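Local coordinates for protein CofB (Escherichia coli, PDB 5AX6) that forms a homotrimer as the minor pilin subunit of the type IVb pilus CFA/III and probably takes part in assembling that pilus, at residues Gly379-Asn384 with Leu478-Thr483; Gln386-Ser391 with Leu397-Ser402; Ile444-Ser449 with Trp453-Thr458. All blocks are in the same frame, centred on the assembly; numbering follows the deposited sequence. Where two conformers were deposited one is given.

Interaction 1 of 3, residues Gly379-Asn384 with Leu478-Thr483; sequences GRIELN and LSVNIT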
loop_
_atom_site.group_PDB
_atom_site.type_symbol
_atom_site.label_atom_id
_atom_site.label_comp_id
_atom_site.label_asym_id
_atom_site.label_seq_id
_atom_site.Cartn_x
_atom_site.Cartn_y
_atom_site.Cartn_z
ATOM N N GLY A 379 -30.496 -41.115 -12.820
ATOM C CA GLY A 379 -29.936 -41.168 -11.480
ATOM C C GLY A 379 -28.527 -40.618 -11.386
ATOM O O GLY A 379 -27.943 -40.578 -10.302
ATOM N N ARG A 380 -27.969 -40.210 -12.516
ATOM C CA ARG A 380 -26.613 -39.686 -12.530
ATOM C C ARG A 380 -26.534 -38.393 -11.724
ATOM O O ARG A 380 -27.543 -37.709 -11.501
ATOM C CB ARG A 380 -26.138 -39.433 -13.953
ATOM C CG ARG A 380 -26.826 -38.255 -14.629
ATOM C CD ARG A 380 -26.492 -38.206 -16.111
ATOM N NE ARG A 380 -27.154 -37.078 -16.759
ATOM C CZ ARG A 380 -28.421 -37.090 -17.164
ATOM N NH1 ARG A 380 -29.161 -38.180 -17.003
ATOM N NH2 ARG A 380 -28.943 -36.014 -17.740
ATOM N N ILE A 381 -25.326 -38.066 -11.284
ATOM C CA ILE A 381 -25.075 -36.759 -10.711
ATOM C C ILE A 381 -24.474 -35.880 -11.796
ATOM O O ILE A 381 -23.462 -36.222 -12.401
ATOM C CB ILE A 381 -24.133 -36.838 -9.471
ATOM C CG1 ILE A 381 -24.772 -37.683 -8.365
ATOM C CG2 ILE A 381 -23.801 -35.414 -8.963
ATOM C CD1 ILE A 381 -23.833 -38.009 -7.178
ATOM N N GLU A 382 -25.118 -34.758 -12.086
ATOM C CA GLU A 382 -24.608 -33.891 -13.134
ATOM C C GLU A 382 -24.387 -32.490 -12.592
ATOM O O GLU A 382 -25.216 -31.972 -11.852
ATOM C CB GLU A 382 -25.563 -33.862 -14.339
ATOM C CG GLU A 382 -25.040 -33.002 -15.480
ATOM C CD GLU A 382 -25.812 -33.183 -16.789
ATOM O OE1 GLU A 382 -26.506 -34.214 -16.948
ATOM O OE2 GLU A 382 -25.712 -32.286 -17.659
ATOM N N LEU A 383 -23.263 -31.891 -12.957
ATOM C CA LEU A 383 -22.894 -30.566 -12.460
ATOM C C LEU A 383 -22.337 -29.745 -13.607
ATOM O O LEU A 383 -21.776 -30.300 -14.541
ATOM C CB LEU A 383 -21.848 -30.676 -11.336
ATOM C CG LEU A 383 -22.211 -31.443 -10.060
ATOM C CD1 LEU A 383 -20.974 -31.624 -9.175
ATOM C CD2 LEU A 383 -23.307 -30.715 -9.298
ATOM N N ASN A 384 -22.488 -28.425 -13.538
ATOM C CA ASN A 384 -21.833 -27.541 -14.490
ATOM C C ASN A 384 -20.339 -27.487 -14.240
ATOM O O ASN A 384 -19.910 -27.420 -13.090
ATOM C CB ASN A 384 -22.422 -26.132 -14.405
ATOM C CG ASN A 384 -23.861 -26.085 -14.864
ATOM O OD1 ASN A 384 -24.204 -26.648 -15.898
ATOM N ND2 ASN A 384 -24.711 -25.425 -14.094
ATOM N N LEU A 478 -26.031 -45.163 -2.438
ATOM C CA LEU A 478 -24.607 -44.876 -2.590
ATOM C C LEU A 478 -24.486 -43.367 -2.599
ATOM O O LEU A 478 -25.145 -42.695 -3.397
ATOM C CB LEU A 478 -24.028 -45.473 -3.882
ATOM C CG LEU A 478 -22.587 -45.071 -4.212
ATOM C CD1 LEU A 478 -21.638 -45.568 -3.129
ATOM C CD2 LEU A 478 -22.133 -45.588 -5.598
ATOM N N SER A 479 -23.675 -42.815 -1.702
ATOM C CA SER A 479 -23.483 -41.374 -1.706
ATOM C C SER A 479 -22.005 -41.052 -1.715
ATOM O O SER A 479 -21.182 -41.872 -1.315
ATOM C CB SER A 479 -24.167 -40.719 -0.504
ATOM O OG SER A 479 -23.573 -41.131 0.713
ATOM N N VAL A 480 -21.673 -39.845 -2.168
ATOM C CA VAL A 480 -20.283 -39.468 -2.318
ATOM C C VAL A 480 -20.054 -38.051 -1.832
ATOM O O VAL A 480 -20.970 -37.226 -1.864
ATOM C CB VAL A 480 -19.827 -39.552 -3.795
ATOM C CG1 VAL A 480 -19.710 -41.001 -4.244
ATOM C CG2 VAL A 480 -20.762 -38.720 -4.701
ATOM N N ASN A 481 -18.831 -37.786 -1.388
ATOM C CA ASN A 481 -18.338 -36.426 -1.246
ATOM C C ASN A 481 -17.558 -36.060 -2.493
ATOM O O ASN A 481 -16.569 -36.720 -2.820
ATOM C CB ASN A 481 -17.466 -36.293 0.008
ATOM C CG ASN A 481 -18.269 -36.510 1.282
ATOM O OD1 ASN A 481 -17.964 -37.392 2.090
ATOM N ND2 ASN A 481 -19.305 -35.720 1.448
ATOM N N ILE A 482 -18.023 -35.016 -3.181
ATOM C CA ILE A 482 -17.469 -34.569 -4.447
ATOM C C ILE A 482 -16.573 -33.394 -4.162
ATOM O O ILE A 482 -16.993 -32.457 -3.491
ATOM C CB ILE A 482 -18.594 -34.162 -5.431
ATOM C CG1 ILE A 482 -19.389 -35.408 -5.838
ATOM C CG2 ILE A 482 -18.034 -33.431 -6.651
ATOM C CD1 ILE A 482 -20.754 -35.083 -6.411
ATOM N N THR A 483 -15.331 -33.471 -4.635
ATOM C CA THR A 483 -14.370 -32.383 -4.503
ATOM C C THR A 483 -14.156 -31.758 -5.869
ATOM O O THR A 483 -13.909 -32.473 -6.834
ATOM C CB THR A 483 -12.998 -32.873 -3.963
ATOM O OG1 THR A 483 -13.194 -33.637 -2.772
ATOM C CG2 THR A 483 -12.083 -31.679 -3.663
#
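Ile381 meets two residues of the facing strand 478-483 with two different branches. Its CD1 lies 4.0 Å from CG2 of Val480, and here the side chains slide past each other in opposite directions, one alongside the other. The second branch, CG2, comes tip to tip with CD1 of Ile482, also at 4.0 Å. The split follows from the first torsion of Ile381 (chi1 -62°): CG2 is anti to the backbone N while CG1 stands beside it, and the extended CG1 arm carries CD1 towards Val480. Looser apolar contact continues two residues on, where Leu383 CD1 approaches Ile482 CG2 at 4.3 Å. All four residues are buried, yet the area they bury between them is modest, about 135 Å², in keeping with just three methyl-to-methyl contacts.

No hydrogen bond crosses the contact, and the spacing explains why. The axes of strands 381-384 and 478-483 approach to 11.4 Å and run nearly in the same direction, 17° apart, while the CA atoms of Ile381 and Val480 are 10.0 Å from each other. These are the dimensions of two beta sheets packed face to face, as in a beta sandwich: 381-384 hydrogen-bonds to strand 452-463 in one layer, whereas 478-483 belongs to the other, next to strand 398-409. Phe354 and Ala352 also touch Ile381, and Leu401 covers Ile482.

Charged groups keep clear of this interior. Arg380 and Glu382 form a salt bridge in which the guanidinium group comes side-on, giving NE at 2.9 Å and NH2 at 3.1 Å to the same oxygen, Glu382 OE1. That oxygen lies close to the guanidinium plane and takes both donors nearly head-on, while the acid also rests against Tyr454.

Interaction 2 of 3, residues Gln386-Ser391 with Leu397-Ser402; sequences QDCPVS and LHPRLS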
loop_
_atom_site.group_PDB
_atom_site.type_symbol
_atom_site.label_atom_id
_atom_site.label_comp_id
_atom_site.label_asym_id
_atom_site.label_seq_id
_atom_site.Cartn_x
_atom_site.Cartn_y
_atom_site.Cartn_z
ATOM N N GLN A 386 -16.859 -25.904 -13.767
ATOM C CA GLN A 386 -16.513 -24.599 -13.209
ATOM C C GLN A 386 -15.600 -23.837 -14.142
ATOM O O GLN A 386 -14.913 -24.434 -14.973
ATOM C CB GLN A 386 -15.836 -24.761 -11.842
ATOM C CG GLN A 386 -14.520 -25.539 -11.887
ATOM C CD GLN A 386 -14.710 -27.056 -11.733
ATOM O OE1 GLN A 386 -15.685 -27.629 -12.218
ATOM N NE2 GLN A 386 -13.771 -27.704 -11.060
ATOM N N ASP A 387 -15.600 -22.511 -14.013
ATOM C CA ASP A 387 -14.624 -21.677 -14.705
ATOM C C ASP A 387 -13.400 -21.533 -13.825
ATOM O O ASP A 387 -13.526 -21.267 -12.639
ATOM C CB ASP A 387 -15.199 -20.296 -15.023
ATOM C CG ASP A 387 -16.347 -20.359 -16.004
ATOM O OD1 ASP A 387 -16.236 -21.102 -17.001
ATOM O OD2 ASP A 387 -17.362 -19.675 -15.768
ATOM N N CYS A 388 -12.216 -21.704 -14.394
ATOM C CA CYS A 388 -11.012 -21.566 -13.590
ATOM C C CYS A 388 -10.589 -20.108 -13.543
ATOM O O CYS A 388 -10.906 -19.344 -14.450
ATOM C CB CYS A 388 -9.907 -22.460 -14.138
ATOM S SG CYS A 388 -10.338 -24.216 -13.855
ATOM N N PRO A 389 -9.884 -19.715 -12.472
ATOM C CA PRO A 389 -9.456 -18.315 -12.335
ATOM C C PRO A 389 -8.253 -17.992 -13.205
ATOM O O PRO A 389 -7.709 -18.876 -13.871
ATOM C CB PRO A 389 -9.112 -18.197 -10.842
ATOM C CG PRO A 389 -8.698 -19.583 -10.454
ATOM C CD PRO A 389 -9.542 -20.526 -11.290
ATOM N N VAL A 390 -7.841 -16.724 -13.199
ATOM C CA VAL A 390 -6.679 -16.288 -13.952
ATOM C C VAL A 390 -5.428 -16.995 -13.448
ATOM O O VAL A 390 -5.265 -17.211 -12.250
ATOM C CB VAL A 390 -6.480 -14.752 -13.855
ATOM C CG1 VAL A 390 -5.174 -14.331 -14.501
ATOM C CG2 VAL A 390 -7.667 -14.016 -14.482
ATOM N N SER A 391 -4.548 -17.374 -14.365
ATOM C CA SER A 391 -3.285 -17.981 -13.976
ATOM C C SER A 391 -2.141 -17.270 -14.678
ATOM O O SER A 391 -2.335 -16.650 -15.724
ATOM C CB SER A 391 -3.274 -19.478 -14.300
ATOM O OG SER A 391 -3.406 -19.695 -15.693
ATOM N N LEU A 397 -4.857 -23.795 -16.427
ATOM C CA LEU A 397 -5.617 -24.506 -15.390
ATOM C C LEU A 397 -6.721 -25.354 -15.982
ATOM O O LEU A 397 -7.416 -24.918 -16.898
ATOM C CB LEU A 397 -6.230 -23.520 -14.401
ATOM C CG LEU A 397 -5.239 -22.763 -13.519
ATOM C CD1 LEU A 397 -5.961 -21.650 -12.779
ATOM C CD2 LEU A 397 -4.571 -23.719 -12.534
ATOM N N HIS A 398 -6.896 -26.555 -15.435
ATOM C CA HIS A 398 -7.988 -27.439 -15.812
ATOM C C HIS A 398 -8.985 -27.590 -14.677
ATOM O O HIS A 398 -8.583 -27.753 -13.528
ATOM C CB HIS A 398 -7.465 -28.824 -16.179
ATOM C CG HIS A 398 -6.296 -28.803 -17.114
ATOM N ND1 HIS A 398 -6.420 -28.500 -18.448
ATOM C CD2 HIS A 398 -4.986 -29.066 -16.901
ATOM C CE1 HIS A 398 -5.229 -28.564 -19.023
ATOM N NE2 HIS A 398 -4.346 -28.912 -18.108
ATOM N N PRO A 399 -10.286 -27.575 -14.996
ATOM C CA PRO A 399 -11.279 -27.965 -13.984
ATOM C C PRO A 399 -11.090 -29.416 -13.574
ATOM O O PRO A 399 -10.788 -30.256 -14.419
ATOM C CB PRO A 399 -12.625 -27.760 -14.691
ATOM C CG PRO A 399 -12.298 -27.727 -16.152
ATOM C CD PRO A 399 -10.899 -27.203 -16.282
ATOM N N ARG A 400 -11.257 -29.695 -12.284
ATOM C CA ARG A 400 -11.026 -31.023 -11.746
ATOM C C ARG A 400 -12.217 -31.433 -10.905
ATOM O O ARG A 400 -12.890 -30.588 -10.314
ATOM C CB ARG A 400 -9.746 -31.048 -10.898
ATOM C CG ARG A 400 -8.449 -30.694 -11.660
ATOM C CD ARG A 400 -8.071 -31.780 -12.671
ATOM N NE ARG A 400 -8.112 -33.082 -12.016
ATOM C CZ ARG A 400 -7.125 -33.590 -11.285
ATOM N NH1 ARG A 400 -5.978 -32.932 -11.140
ATOM N NH2 ARG A 400 -7.283 -34.772 -10.706
ATOM N N LEU A 401 -12.468 -32.731 -10.833
ATOM C CA LEU A 401 -13.512 -33.238 -9.958
ATOM C C LEU A 401 -13.143 -34.648 -9.527
ATOM O O LEU A 401 -12.689 -35.448 -10.335
ATOM C CB LEU A 401 -14.884 -33.210 -10.658
ATOM C CG LEU A 401 -16.103 -33.632 -9.831
ATOM C CD1 LEU A 401 -17.380 -32.953 -10.317
ATOM C CD2 LEU A 401 -16.295 -35.153 -9.799
ATOM N N SER A 402 -13.308 -34.931 -8.238
ATOM C CA SER A 402 -13.152 -36.284 -7.711
ATOM C C SER A 402 -14.355 -36.625 -6.852
ATOM O O SER A 402 -15.100 -35.738 -6.436
ATOM C CB SER A 402 -11.868 -36.425 -6.892
ATOM O OG SER A 402 -10.789 -36.796 -7.729
HETATM O O HOH W 1 -5.837 -21.262 -17.282
#
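Cys388 and Leu397 press together at the tight centre of this contact, with CB to CB at 3.8 Å. Leu397 CD1 reaches on to Pro389 O at 3.5 Å and to Ser391 CB at 3.8 Å, its side chain crossing the Pro389 ring at about a right angle. The sulfur of Cys388 lies 3.5 Å from Pro399 N and touches that proline ring at CD. Beside it, the Gln386 amide crosses Pro399, its CD 3.7 Å from CB of the ring. Gln386 gets there by a compact route: CG sits between the backbone N and the carbonyl carbon (chi1 62°) and the chain bends again at chi2, bringing the amide towards strand 398-402. NE2 then donates to Arg400 O at 3.1 Å, the acceptor lying in the amide plane although the N-H comes in tilted from the carbonyl plane.

The loose side belongs to Asp387, exposed and pointing away, and to Val390 and His398, which also turn away. A water accepts from Leu397 N at 2.8 Å; its link to Ser391 OG is long and doubtful, and that hydroxyl hydrogen-bonds to Asn395 O. Pro389 also packs on Thr323 of the third subunit, and Val390 on Ser310 of the second.

This loop, following strand 381-384, is also held covalently, since Cys388 forms a disulfide with Cys486. Because Trp453 NE1 donates to Gln386 OE1 while NE2 serves Arg400 O, both ends of the amide are engaged and its orientation is fixed, so a buried polar group is satisfied beside the packed Cys388 sulfur and Pro399 ring.

Interaction 3 of 3, residues Ile444-Ser449 with Trp453-Thr458; sequences IQVNQS and WYITAT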
loop_
_atom_site.group_PDB
_atom_site.type_symbol
_atom_site.label_atom_id
_atom_site.label_comp_id
_atom_site.label_asym_id
_atom_site.label_seq_id
_atom_site.Cartn_x
_atom_site.Cartn_y
_atom_site.Cartn_z
ATOM N N ILE A 444 -17.030 -46.089 -9.566
ATOM C CA ILE A 444 -17.533 -44.736 -9.728
ATOM C C ILE A 444 -16.725 -44.046 -10.813
ATOM O O ILE A 444 -15.500 -43.988 -10.753
ATOM C CB ILE A 444 -17.478 -43.940 -8.406
ATOM C CG1 ILE A 444 -18.411 -44.601 -7.374
ATOM C CG2 ILE A 444 -17.923 -42.503 -8.644
ATOM C CD1 ILE A 444 -18.156 -44.211 -5.899
ATOM N N GLN A 445 -17.429 -43.549 -11.819
ATOM C CA GLN A 445 -16.797 -42.945 -12.980
ATOM C C GLN A 445 -17.149 -41.470 -13.063
ATOM O O GLN A 445 -18.277 -41.077 -12.753
ATOM C CB GLN A 445 -17.247 -43.662 -14.260
ATOM C CG GLN A 445 -16.498 -43.270 -15.535
ATOM C CD GLN A 445 -16.805 -44.242 -16.669
ATOM O OE1 GLN A 445 -16.443 -45.419 -16.603
ATOM N NE2 GLN A 445 -17.491 -43.764 -17.692
ATOM N N VAL A 446 -16.177 -40.669 -13.478
ATOM C CA VAL A 446 -16.382 -39.252 -13.698
ATOM C C VAL A 446 -15.990 -38.931 -15.118
ATOM O O VAL A 446 -14.879 -39.253 -15.542
ATOM C CB VAL A 446 -15.549 -38.392 -12.714
ATOM C CG1 VAL A 446 -15.585 -36.913 -13.118
ATOM C CG2 VAL A 446 -16.064 -38.599 -11.271
ATOM N N ASN A 447 -16.900 -38.275 -15.827
ATOM C CA ASN A 447 -16.679 -37.834 -17.192
ATOM C C ASN A 447 -17.056 -36.369 -17.339
ATOM O O ASN A 447 -17.731 -35.816 -16.479
ATOM C CB ASN A 447 -17.492 -38.685 -18.170
ATOM C CG ASN A 447 -17.167 -40.162 -18.049
ATOM O OD1 ASN A 447 -17.932 -40.940 -17.460
ATOM N ND2 ASN A 447 -16.016 -40.549 -18.579
ATOM N N GLN A 448 -16.630 -35.754 -18.434
ATOM C CA GLN A 448 -16.901 -34.343 -18.664
ATOM C C GLN A 448 -17.124 -34.047 -20.147
ATOM O O GLN A 448 -16.488 -34.652 -21.015
ATOM C CB GLN A 448 -15.739 -33.489 -18.138
ATOM C CG GLN A 448 -14.471 -33.645 -18.960
ATOM C CD GLN A 448 -13.219 -33.133 -18.262
ATOM O OE1 GLN A 448 -12.275 -33.894 -18.019
ATOM N NE2 GLN A 448 -13.185 -31.844 -17.979
ATOM N N SER A 449 -18.032 -33.116 -20.419
ATOM C CA SER A 449 -18.087 -32.442 -21.712
ATOM C C SER A 449 -17.407 -31.097 -21.526
ATOM O O SER A 449 -16.804 -30.846 -20.486
ATOM C CB SER A 449 -19.524 -32.247 -22.184
ATOM O OG SER A 449 -20.243 -31.429 -21.279
ATOM N N TRP A 453 -20.127 -31.907 -15.907
ATOM C CA TRP A 453 -19.555 -33.095 -15.264
ATOM C C TRP A 453 -20.613 -34.168 -15.151
ATOM O O TRP A 453 -21.728 -33.883 -14.734
ATOM C CB TRP A 453 -19.051 -32.815 -13.840
ATOM C CG TRP A 453 -17.825 -31.960 -13.691
ATOM C CD1 TRP A 453 -17.784 -30.693 -13.198
ATOM C CD2 TRP A 453 -16.471 -32.327 -13.974
ATOM N NE1 TRP A 453 -16.494 -30.233 -13.179
ATOM C CE2 TRP A 453 -15.662 -31.222 -13.644
ATOM C CE3 TRP A 453 -15.857 -33.489 -14.465
ATOM C CZ2 TRP A 453 -14.274 -31.228 -13.799
ATOM C CZ3 TRP A 453 -14.484 -33.494 -14.633
ATOM C CH2 TRP A 453 -13.701 -32.369 -14.300
ATOM N N TYR A 454 -20.254 -35.410 -15.466
ATOM C CA TYR A 454 -21.163 -36.530 -15.258
ATOM C C TYR A 454 -20.574 -37.529 -14.293
ATOM O O TYR A 454 -19.498 -38.056 -14.538
ATOM C CB TYR A 454 -21.472 -37.238 -16.574
ATOM C CG TYR A 454 -22.003 -36.316 -17.642
ATOM C CD1 TYR A 454 -23.356 -36.002 -17.705
ATOM C CD2 TYR A 454 -21.151 -35.761 -18.582
ATOM C CE1 TYR A 454 -23.845 -35.148 -18.696
ATOM C CE2 TYR A 454 -21.632 -34.912 -19.572
ATOM C CZ TYR A 454 -22.977 -34.617 -19.618
ATOM O OH TYR A 454 -23.450 -33.783 -20.606
ATOM N N ILE A 455 -21.286 -37.798 -13.204
ATOM C CA ILE A 455 -20.815 -38.767 -12.233
ATOM C C ILE A 455 -21.806 -39.909 -12.194
ATOM O O ILE A 455 -23.002 -39.698 -11.971
ATOM C CB ILE A 455 -20.648 -38.171 -10.813
ATOM C CG1 ILE A 455 -19.702 -36.962 -10.837
ATOM C CG2 ILE A 455 -20.050 -39.216 -9.887
ATOM C CD1 ILE A 455 -20.390 -35.606 -10.842
ATOM N N THR A 456 -21.308 -41.119 -12.429
ATOM C CA THR A 456 -22.167 -42.297 -12.451
ATOM C C THR A 456 -21.497 -43.422 -11.702
ATOM O O THR A 456 -20.309 -43.345 -11.401
ATOM C CB THR A 456 -22.463 -42.765 -13.875
ATOM O OG1 THR A 456 -21.219 -43.057 -14.536
ATOM C CG2 THR A 456 -23.215 -41.689 -14.635
ATOM N N ALA A 457 -22.256 -44.472 -11.415
ATOM C CA ALA A 457 -21.746 -45.565 -10.604
ATOM C C ALA A 457 -22.496 -46.856 -10.857
ATOM O O ALA A 457 -23.717 -46.847 -11.049
ATOM C CB ALA A 457 -21.834 -45.198 -9.115
ATOM N N THR A 458 -21.775 -47.970 -10.838
ATOM C CA THR A 458 -22.436 -49.268 -10.732
ATOM C C THR A 458 -22.059 -49.892 -9.398
ATOM O O THR A 458 -20.963 -49.656 -8.889
ATOM C CB THR A 458 -22.052 -50.226 -11.885
ATOM O OG1 THR A 458 -20.633 -50.421 -11.888
ATOM C CG2 THR A 458 -22.475 -49.638 -13.221
HETATM O O HOH W 2 -19.757 -40.850 -15.554
#
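A beta hairpin, strand 438-448 turning back into strand 452-463, supplies both sides of this contact, with the two strand axes 4.6 Å apart and 161° between their directions. Gln445 with Thr456 and Asn447 with Tyr454 are the hydrogen-bonded pairs. In the first, Gln445 N reaches Thr456 O at 2.9 Å and Thr456 N returns to Gln445 O at 3.0 Å. In the second, Tyr454 N to Asn447 O is short, 2.7 Å.

On the face carrying Ile444, Val446 and Gln448, the apolar groups gather. CG1 of Val446 lies 3.7 Å from CE3 of Trp453, and its other methyl runs beside Ile455. Gln448 lies along the same indole: its CB is 3.7 Å from CE3 of Trp453 and its amide is inclined 31° to the ring, the chain extended beyond CG alongside the six-membered ring, with CD near CZ3 and NE2 near CH2. Farther along, Ile444 CG1 meets the methyl of Ala457 at 3.9 Å.

The opposite face is mostly polar, with the Tyr454 ring beside Ser449. Gln445 NE2 donates in plane to a lone pair of Asn447 OD1 at 2.9 Å, and a water sits among Asn447 OD1, Tyr454 O and Thr456 OG1. The remaining amide ends turn to a third subunit, Gln445 OE1 to Arg430 N and Asn447 ND2 to Ala427 O there.

Within its own chain the hairpin is flanked by strand 381-384, which bonds to strand 452-463 on the side away from 438-448, while the Val446 and Trp453 face is covered by Leu401 of strand 398-409.

From the N terminus, 379-384 comes first, and interaction 1 closes only when the chain returns at 478-483, so the other two contacts fall within that long excursion. Interaction 2 closes early, as 386-391 meets 397-402 after just five intervening residues. Interaction 3 follows in series, and three residues intervene between 444-449 and 453-458; neither crosses the other. Together they bind the C-terminal domain: interaction 3 pairs two strands of one sheet, interaction 1 packs that sheet onto its partner, and interaction 2 fixes the connection leading from strand 381-384 into strand 398-409. Probable backbone hydrogen bonds join them further, Thr483 O with Ser402 N and Ile381 O with Ile455 N.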